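Origin recognition complex subunit 2 ORC2 (Aeropyrum pernix, PDB 1W5S) binds DNA and ATP and takes part in regulating DNA replication, through an N-terminal AAA+ ATPase domain and a C-terminal winged-helix domain. Local coordinates at residues A[163-168]-A[197-202]; A[88-93]-A[138-143]; A[332-337]-A[350-355]. One frame throughout, in Å; residues are numbered along the deposited sequence.

Contacts 1 and 2 both belong to the AAA+ part of the chain, their centres about 17 Å apart, whereas contact 3 lies in the winged-helix domain, about 49 Å from contact 2 between centres. Contact 2 is a mostly buried pairing of an edge strand of the sheet with its neighbour: two parallel strands joined by backbone hydrogen bonds, with largely apolar side chains on both faces and Tyr91 reaching toward the nucleotide site. Contact 1 joins helix ends on the flank of that sheet, with buried aliphatic groups and, nearer the surface, an arginine tip beside a glutamine without a hydrogen bond. Contact 3, partly buried, relies on tyrosines and arginines between one helix and the start of the next, including the loop leading into it.

Contact 1: residues A[163-168]-A[197-202]; sequences TLLRVH and EKIPQV
Arg166 crosses Val202 at a slant and ends beside Gln201. Beyond CB, its aliphatic part passes the CG1 methyl of Val202, with CG 3.8 Å and CD 3.7 Å from Val202 CG1. Bends at chi2 (121°) and chi3 (104°) then turn the chain toward Gln201, whose CB lies 4.0 Å from Arg166 NE. At the tip, Arg166 NH2 comes within 2.9 Å of Gln201 OE1, but the angle is poor for a hydrogen bond, and the guanidinium and amide planes stand nearly perpendicular, 85° apart. The same guanidinium makes a cation-pi contact with Tyr162, and a long, weak ion pair with Glu169. In the AAA+ domain this joins the end of helix 158-165, which Arg166 leaves, to the break between helices 190-198 and 200-203, where Ile199 holds the N-cap position. Tyr162 ties the two parts further, its hydroxyl bonded to the backbone N of Gln201. Replacing Arg166 by an alanine would probably leave Val202 CG1 without its aliphatic cover on this side and take the cation from the ring of Tyr162. Deeper in, Leu165 faces the same partners: its CB is 4.1 Å from Val202 CG1, and its CD2 meets Ile199 CD1 at 4.2 Å, the two side chains crossing at about a right angle. Leu165 also packs on Phe147 and on Phe182 of strand 180-186.

Contact 2: residues A[88-93]-A[138-143]; sequences KQAYVN and HYLLVI
His138 meets the aliphatic chain of Lys88 where two neighbouring parallel strands of the AAA+ sheet begin to pair. Strand 87-93 forms an edge of this five-stranded sheet within the chain, and strand 139-145 lies next to it; helices 100-111 and 122-136 lie between them in sequence, a beta-alpha-beta crossover. Lys88 CE is 4.1 Å from His138 ND1, yet the polar ends have separate partners: Lys88 NZ bonds to Thr111 O and His138 ND1 to Tyr113 OH. Tyr139 gives its carbonyl to Lys88 N at 2.6 Å, the first of five strand-to-strand bonds. Leu140 holds CG trans to its backbone N (chi1 -180°), bringing CD1 to 3.9 Å from Lys88 CB and close to Ala90 CB; this face is covered by helices 100-111 and 122-136. Leu141 is gripped twice, its N by Lys88 O and its carbonyl by Ala90 N at 3.0 Å. Val142 lies on the same face as Ala90, with CG2 4.2 Å from Ala90 CB. Ile143 donates its N to Ala90 O at 2.7 Å and accepts Val92 N, while its side chain turns to the face of helix 65-82. Just beyond it, Asp145 and Glu146 fit the Walker B pattern of P-loop ATPases, and Asp145 bonds to the hydroxyl of Tyr91. That ring also touches Thr66, an ATP-binding residue, and meets the Ile143 side chain obliquely, Tyr91 CD1 lying 3.7 Å from Ile143 CG2.

Contact 3: residues A[332-337]-A[350-355]; sequences LLRQRY and RGYTQY
Arg334 and the ring of Tyr355 make the central interaction, a cation-pi contact. Arg334 CZ sits 4.8 Å from the ring centroid and off-centre, the guanidinium tilted 30° from the ring plane, while Arg334 CD packs over the same ring as a CH-pi contact, 4.2 Å from the centroid. The chain bends at chi2 (105°) and chi3 to bring the charged end back across the tyrosine. Tyr352 stands at the edge of the guanidinium, almost perpendicular to it, its CD2 3.5 Å from Arg334 NE. Among polar contacts, Tyr337 OH accepts a nearly straight hydrogen bond from Arg350 N (3.1 Å, 170°) and also bonds to His309 ND1, so two partners fix it. Arg334 NH1 forms a salt bridge with Glu338. Apolar packing completes the set: Leu333 CG lies 4.2 Å from Tyr355 CE1, and Tyr337 CD2 meets Tyr355 CD1. Gly351 is the N-cap of helix 352-364, which follows helix 330-345 in the winged-helix domain, an order consistent with a helix-turn-helix whose second helix would be the recognition helix. Helix 308-322 backs both, touching Leu333 through Ile317, and Tyr337 and Tyr355 through Ile313.

Contact 1: residues A[163-168]-A[197-202]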
# COMPACT_ATOMS: atom_id res chain seq x y z
N THR A 163 7.18 -21.41 -5.21
CA THR A 163 6.49 -22.59 -4.67
C THR A 163 5.24 -22.18 -3.95
O THR A 163 4.26 -22.87 -4.04
CB THR A 163 7.34 -23.58 -3.77
OG1 THR A 163 7.59 -22.97 -2.51
CG2 THR A 163 8.62 -23.95 -4.41
N LEU A 164 5.26 -21.07 -3.23
CA LEU A 164 4.01 -20.51 -2.68
C LEU A 164 3.01 -20.05 -3.76
O LEU A 164 1.87 -20.43 -3.79
CB LEU A 164 4.29 -19.32 -1.77
CG LEU A 164 3.06 -18.73 -1.06
CD1 LEU A 164 2.42 -19.74 -0.15
CD2 LEU A 164 3.42 -17.53 -0.23
N LEU A 165 3.43 -19.19 -4.63
CA LEU A 165 2.45 -18.50 -5.48
C LEU A 165 2.00 -19.32 -6.66
O LEU A 165 1.00 -18.99 -7.24
CB LEU A 165 2.99 -17.18 -5.94
CG LEU A 165 2.65 -15.91 -5.20
CD1 LEU A 165 1.81 -16.01 -3.97
CD2 LEU A 165 3.90 -15.04 -5.00
N ARG A 166 2.76 -20.34 -7.04
CA ARG A 166 2.25 -21.35 -7.93
C ARG A 166 2.24 -22.70 -7.24
O ARG A 166 2.66 -23.69 -7.82
CB ARG A 166 3.04 -21.48 -9.23
CG ARG A 166 3.51 -20.21 -9.87
CD ARG A 166 5.00 -20.23 -9.99
NE ARG A 166 5.47 -20.50 -11.35
CZ ARG A 166 6.27 -21.50 -11.73
NH1 ARG A 166 6.73 -22.40 -10.86
NH2 ARG A 166 6.61 -21.59 -13.01
N VAL A 167 1.71 -22.72 -6.02
CA VAL A 167 1.36 -23.96 -5.33
C VAL A 167 0.81 -25.06 -6.21
O VAL A 167 1.29 -26.18 -6.16
CB VAL A 167 0.22 -23.85 -4.31
CG1 VAL A 167 0.61 -24.65 -3.02
CG2 VAL A 167 -0.24 -22.48 -4.12
N HIS A 168 -0.22 -24.73 -6.97
CA HIS A 168 -1.00 -25.72 -7.72
C HIS A 168 -0.21 -26.34 -8.86
O HIS A 168 -0.46 -27.46 -9.22
CB HIS A 168 -2.30 -25.10 -8.21
CG HIS A 168 -3.02 -24.34 -7.14
ND1 HIS A 168 -3.48 -24.95 -5.99
CD2 HIS A 168 -3.31 -23.02 -7.02
CE1 HIS A 168 -4.06 -24.04 -5.22
NE2 HIS A 168 -3.97 -22.86 -5.82
N GLU A 197 11.33 -9.13 -12.43
CA GLU A 197 12.75 -9.53 -12.25
C GLU A 197 12.83 -10.89 -11.56
O GLU A 197 13.47 -11.81 -12.04
CB GLU A 197 13.56 -8.50 -11.40
CG GLU A 197 14.10 -7.27 -12.12
CD GLU A 197 14.83 -6.27 -11.17
OE1 GLU A 197 15.96 -6.61 -10.69
OE2 GLU A 197 14.30 -5.14 -10.92
N LYS A 198 12.14 -11.03 -10.45
CA LYS A 198 12.29 -12.21 -9.59
C LYS A 198 11.38 -13.36 -9.99
O LYS A 198 11.81 -14.50 -10.05
CB LYS A 198 11.99 -11.82 -8.14
CG LYS A 198 12.85 -12.46 -7.09
CD LYS A 198 13.93 -11.50 -6.50
CE LYS A 198 14.36 -11.94 -5.04
NZ LYS A 198 13.17 -12.16 -4.12
N ILE A 199 10.11 -13.07 -10.22
CA ILE A 199 9.17 -14.12 -10.49
C ILE A 199 8.26 -13.80 -11.67
O ILE A 199 7.05 -13.71 -11.53
CB ILE A 199 8.32 -14.44 -9.23
CG1 ILE A 199 7.83 -13.17 -8.57
CG2 ILE A 199 9.14 -15.24 -8.21
CD1 ILE A 199 6.80 -13.43 -7.54
N PRO A 200 8.86 -13.67 -12.87
CA PRO A 200 8.04 -13.26 -14.01
C PRO A 200 6.96 -14.27 -14.36
O PRO A 200 5.95 -13.89 -14.92
CB PRO A 200 9.06 -13.15 -15.13
CG PRO A 200 10.16 -14.12 -14.74
CD PRO A 200 10.25 -13.94 -13.27
N GLN A 201 7.15 -15.54 -14.01
CA GLN A 201 6.18 -16.57 -14.33
C GLN A 201 4.87 -16.37 -13.51
O GLN A 201 3.79 -16.81 -13.93
CB GLN A 201 6.79 -17.99 -14.13
CG GLN A 201 7.58 -18.56 -15.37
CD GLN A 201 8.67 -19.65 -15.01
OE1 GLN A 201 8.43 -20.88 -15.10
NE2 GLN A 201 9.87 -19.19 -14.64
N VAL A 202 4.93 -15.70 -12.36
CA VAL A 202 3.71 -15.36 -11.69
C VAL A 202 3.18 -14.01 -12.14
O VAL A 202 1.97 -13.83 -12.30
CB VAL A 202 3.79 -15.40 -10.15
CG1 VAL A 202 4.62 -16.61 -9.67
CG2 VAL A 202 4.32 -14.06 -9.59

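Contact 2: residues A[88-93]-A[138-143]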
# COMPACT_ATOMS: atom_id res chain seq x y z
N LYS A 88 -11.81 -19.67 3.63
CA LYS A 88 -11.09 -19.19 4.78
C LYS A 88 -10.16 -18.05 4.38
O LYS A 88 -9.74 -17.95 3.20
CB LYS A 88 -10.28 -20.30 5.41
CG LYS A 88 -11.11 -21.50 5.74
CD LYS A 88 -11.25 -21.71 7.16
CE LYS A 88 -10.13 -22.53 7.69
NZ LYS A 88 -10.46 -22.71 9.12
N GLN A 89 -9.87 -17.21 5.38
CA GLN A 89 -9.12 -15.98 5.21
C GLN A 89 -7.81 -16.16 5.97
O GLN A 89 -7.81 -16.63 7.12
CB GLN A 89 -9.91 -14.82 5.79
CG GLN A 89 -11.37 -15.02 5.59
CD GLN A 89 -12.25 -13.88 6.04
OE1 GLN A 89 -11.90 -12.70 5.90
NE2 GLN A 89 -13.43 -14.23 6.55
N ALA A 90 -6.71 -15.81 5.31
CA ALA A 90 -5.41 -15.62 5.98
C ALA A 90 -4.84 -14.28 5.58
O ALA A 90 -4.93 -13.87 4.43
CB ALA A 90 -4.46 -16.72 5.65
N TYR A 91 -4.27 -13.60 6.54
CA TYR A 91 -3.66 -12.31 6.38
C TYR A 91 -2.26 -12.45 6.86
O TYR A 91 -2.05 -12.87 7.97
CB TYR A 91 -4.39 -11.27 7.26
CG TYR A 91 -3.69 -9.96 7.22
CD1 TYR A 91 -3.78 -9.15 6.10
CD2 TYR A 91 -2.84 -9.55 8.28
CE1 TYR A 91 -3.09 -7.92 6.02
CE2 TYR A 91 -2.15 -8.31 8.23
CZ TYR A 91 -2.28 -7.51 7.12
OH TYR A 91 -1.54 -6.35 7.02
N VAL A 92 -1.27 -12.07 6.06
CA VAL A 92 0.10 -12.06 6.52
C VAL A 92 0.77 -10.75 6.16
O VAL A 92 0.83 -10.41 4.98
CB VAL A 92 0.89 -13.25 5.91
CG1 VAL A 92 2.43 -13.17 6.21
CG2 VAL A 92 0.29 -14.53 6.42
N ASN A 93 1.29 -10.03 7.16
CA ASN A 93 2.19 -8.88 6.92
C ASN A 93 3.68 -9.26 6.75
O ASN A 93 4.30 -9.84 7.62
CB ASN A 93 2.07 -7.87 8.06
CG ASN A 93 2.53 -6.44 7.64
OD1 ASN A 93 3.52 -6.24 7.01
ND2 ASN A 93 1.76 -5.48 8.01
N HIS A 138 -12.50 -27.03 1.87
CA HIS A 138 -12.44 -25.63 2.15
C HIS A 138 -11.55 -25.02 1.12
O HIS A 138 -10.73 -25.69 0.55
CB HIS A 138 -11.79 -25.34 3.53
CG HIS A 138 -12.61 -25.70 4.72
ND1 HIS A 138 -12.11 -25.64 6.00
CD2 HIS A 138 -13.88 -26.18 4.84
CE1 HIS A 138 -13.05 -26.02 6.87
NE2 HIS A 138 -14.13 -26.35 6.19
N TYR A 139 -11.71 -23.70 0.94
CA TYR A 139 -10.87 -22.87 0.12
C TYR A 139 -10.19 -21.84 0.99
O TYR A 139 -10.77 -21.41 1.98
CB TYR A 139 -11.72 -22.14 -0.88
CG TYR A 139 -12.39 -23.06 -1.86
CD1 TYR A 139 -13.64 -23.55 -1.61
CD2 TYR A 139 -11.74 -23.46 -3.02
CE1 TYR A 139 -14.23 -24.44 -2.46
CE2 TYR A 139 -12.34 -24.27 -3.91
CZ TYR A 139 -13.60 -24.76 -3.63
OH TYR A 139 -14.23 -25.63 -4.51
N LEU A 140 -8.97 -21.45 0.63
CA LEU A 140 -8.20 -20.45 1.37
C LEU A 140 -7.80 -19.26 0.46
O LEU A 140 -7.16 -19.42 -0.60
CB LEU A 140 -6.96 -21.12 1.97
CG LEU A 140 -5.98 -20.29 2.80
CD1 LEU A 140 -6.61 -19.75 4.13
CD2 LEU A 140 -4.79 -21.08 3.07
N LEU A 141 -8.14 -18.07 0.92
CA LEU A 141 -7.75 -16.85 0.25
C LEU A 141 -6.76 -16.15 1.17
O LEU A 141 -7.10 -15.77 2.30
CB LEU A 141 -8.99 -16.03 -0.03
CG LEU A 141 -8.95 -14.84 -0.96
CD1 LEU A 141 -7.82 -14.94 -1.99
CD2 LEU A 141 -10.29 -14.74 -1.63
N VAL A 142 -5.51 -16.04 0.68
CA VAL A 142 -4.40 -15.51 1.48
C VAL A 142 -4.03 -14.09 1.03
O VAL A 142 -3.81 -13.85 -0.16
CB VAL A 142 -3.11 -16.37 1.35
CG1 VAL A 142 -1.99 -15.78 2.23
CG2 VAL A 142 -3.40 -17.78 1.71
N ILE A 143 -3.97 -13.16 2.01
CA ILE A 143 -3.53 -11.80 1.80
C ILE A 143 -2.03 -11.65 2.14
O ILE A 143 -1.65 -11.88 3.26
CB ILE A 143 -4.36 -10.76 2.66
CG1 ILE A 143 -5.85 -10.81 2.30
CG2 ILE A 143 -3.81 -9.29 2.38
CD1 ILE A 143 -6.85 -9.88 3.14

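Contact 3: residues A[332-337]-A[350-355]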
# COMPACT_ATOMS: atom_id res chain seq x y z
N LEU A 332 24.40 16.86 -19.93
CA LEU A 332 23.33 17.86 -20.03
C LEU A 332 22.61 18.14 -18.69
O LEU A 332 22.47 19.30 -18.29
CB LEU A 332 22.31 17.46 -21.09
CG LEU A 332 21.42 18.56 -21.72
CD1 LEU A 332 19.98 18.48 -21.22
CD2 LEU A 332 21.98 20.02 -21.57
N LEU A 333 22.15 17.07 -18.02
CA LEU A 333 21.48 17.19 -16.71
C LEU A 333 22.42 17.85 -15.69
O LEU A 333 21.99 18.62 -14.81
CB LEU A 333 20.98 15.81 -16.23
CG LEU A 333 20.31 15.70 -14.84
CD1 LEU A 333 19.15 16.66 -14.68
CD2 LEU A 333 19.82 14.29 -14.54
N ARG A 334 23.71 17.54 -15.83
CA ARG A 334 24.77 18.11 -15.02
C ARG A 334 24.82 19.67 -15.03
O ARG A 334 24.68 20.30 -13.96
CB ARG A 334 26.11 17.51 -15.47
CG ARG A 334 27.36 18.16 -14.88
CD ARG A 334 27.98 17.31 -13.81
NE ARG A 334 28.56 18.13 -12.76
CZ ARG A 334 27.84 18.78 -11.84
NH1 ARG A 334 28.45 19.52 -10.91
NH2 ARG A 334 26.51 18.71 -11.85
N GLN A 335 25.06 20.27 -16.21
CA GLN A 335 25.05 21.74 -16.38
C GLN A 335 23.71 22.37 -16.00
O GLN A 335 23.69 23.45 -15.39
CB GLN A 335 25.45 22.15 -17.83
CG GLN A 335 25.50 23.69 -18.09
CD GLN A 335 26.54 24.12 -19.16
OE1 GLN A 335 27.66 23.61 -19.20
NE2 GLN A 335 26.16 25.07 -20.03
N ARG A 336 22.60 21.70 -16.34
CA ARG A 336 21.27 22.17 -15.92
C ARG A 336 21.12 22.26 -14.39
O ARG A 336 20.66 23.27 -13.86
CB ARG A 336 20.16 21.28 -16.49
CG ARG A 336 19.53 21.81 -17.75
CD ARG A 336 18.59 20.78 -18.35
NE ARG A 336 18.44 20.95 -19.79
CZ ARG A 336 17.41 20.52 -20.50
NH1 ARG A 336 17.39 20.75 -21.80
NH2 ARG A 336 16.39 19.88 -19.94
N TYR A 337 21.50 21.18 -13.70
CA TYR A 337 21.53 21.17 -12.24
C TYR A 337 22.43 22.27 -11.70
O TYR A 337 22.15 22.81 -10.63
CB TYR A 337 22.02 19.82 -11.71
CG TYR A 337 22.61 19.85 -10.31
CD1 TYR A 337 21.79 19.78 -9.18
CD2 TYR A 337 23.99 19.93 -10.11
CE1 TYR A 337 22.32 19.77 -7.88
CE2 TYR A 337 24.54 19.94 -8.81
CZ TYR A 337 23.70 19.86 -7.70
OH TYR A 337 24.21 19.87 -6.42
N ARG A 350 27.17 20.78 -6.20
CA ARG A 350 28.18 19.80 -5.83
C ARG A 350 29.01 19.26 -7.00
O ARG A 350 28.66 19.41 -8.18
CB ARG A 350 27.50 18.64 -5.10
CG ARG A 350 26.93 19.03 -3.75
CD ARG A 350 28.03 19.21 -2.69
NE ARG A 350 27.60 18.67 -1.41
CZ ARG A 350 27.19 19.38 -0.35
NH1 ARG A 350 27.17 20.71 -0.37
NH2 ARG A 350 26.82 18.74 0.75
N GLY A 351 30.10 18.59 -6.65
CA GLY A 351 31.04 18.08 -7.62
C GLY A 351 30.54 16.89 -8.41
O GLY A 351 29.44 16.39 -8.17
N TYR A 352 31.38 16.42 -9.33
CA TYR A 352 31.02 15.44 -10.37
C TYR A 352 30.64 14.04 -9.79
O TYR A 352 29.51 13.58 -9.99
CB TYR A 352 32.13 15.38 -11.44
CG TYR A 352 32.59 16.76 -11.99
CD1 TYR A 352 33.71 17.41 -11.43
CD2 TYR A 352 31.92 17.40 -13.05
CE1 TYR A 352 34.14 18.65 -11.89
CE2 TYR A 352 32.35 18.66 -13.53
CZ TYR A 352 33.48 19.30 -12.93
OH TYR A 352 33.97 20.55 -13.36
N THR A 353 31.55 13.40 -9.06
CA THR A 353 31.27 12.09 -8.46
C THR A 353 30.09 12.16 -7.49
O THR A 353 29.34 11.19 -7.37
CB THR A 353 32.52 11.44 -7.72
OG1 THR A 353 32.73 10.09 -8.17
CG2 THR A 353 32.31 11.38 -6.20
N GLN A 354 29.96 13.29 -6.79
CA GLN A 354 28.86 13.48 -5.84
C GLN A 354 27.48 13.53 -6.55
O GLN A 354 26.52 12.89 -6.10
CB GLN A 354 29.08 14.74 -5.00
CG GLN A 354 27.96 15.05 -3.98
CD GLN A 354 27.76 13.94 -2.94
OE1 GLN A 354 28.38 13.96 -1.86
NE2 GLN A 354 26.88 12.99 -3.24
N TYR A 355 27.41 14.28 -7.65
CA TYR A 355 26.24 14.28 -8.54
C TYR A 355 25.86 12.86 -8.99
O TYR A 355 24.68 12.50 -8.96
CB TYR A 355 26.50 15.22 -9.73
CG TYR A 355 25.68 15.05 -11.01
CD1 TYR A 355 24.37 15.57 -11.11
CD2 TYR A 355 26.24 14.46 -12.14
CE1 TYR A 355 23.64 15.45 -12.31
CE2 TYR A 355 25.53 14.34 -13.34
CZ TYR A 355 24.23 14.83 -13.42
OH TYR A 355 23.55 14.69 -14.61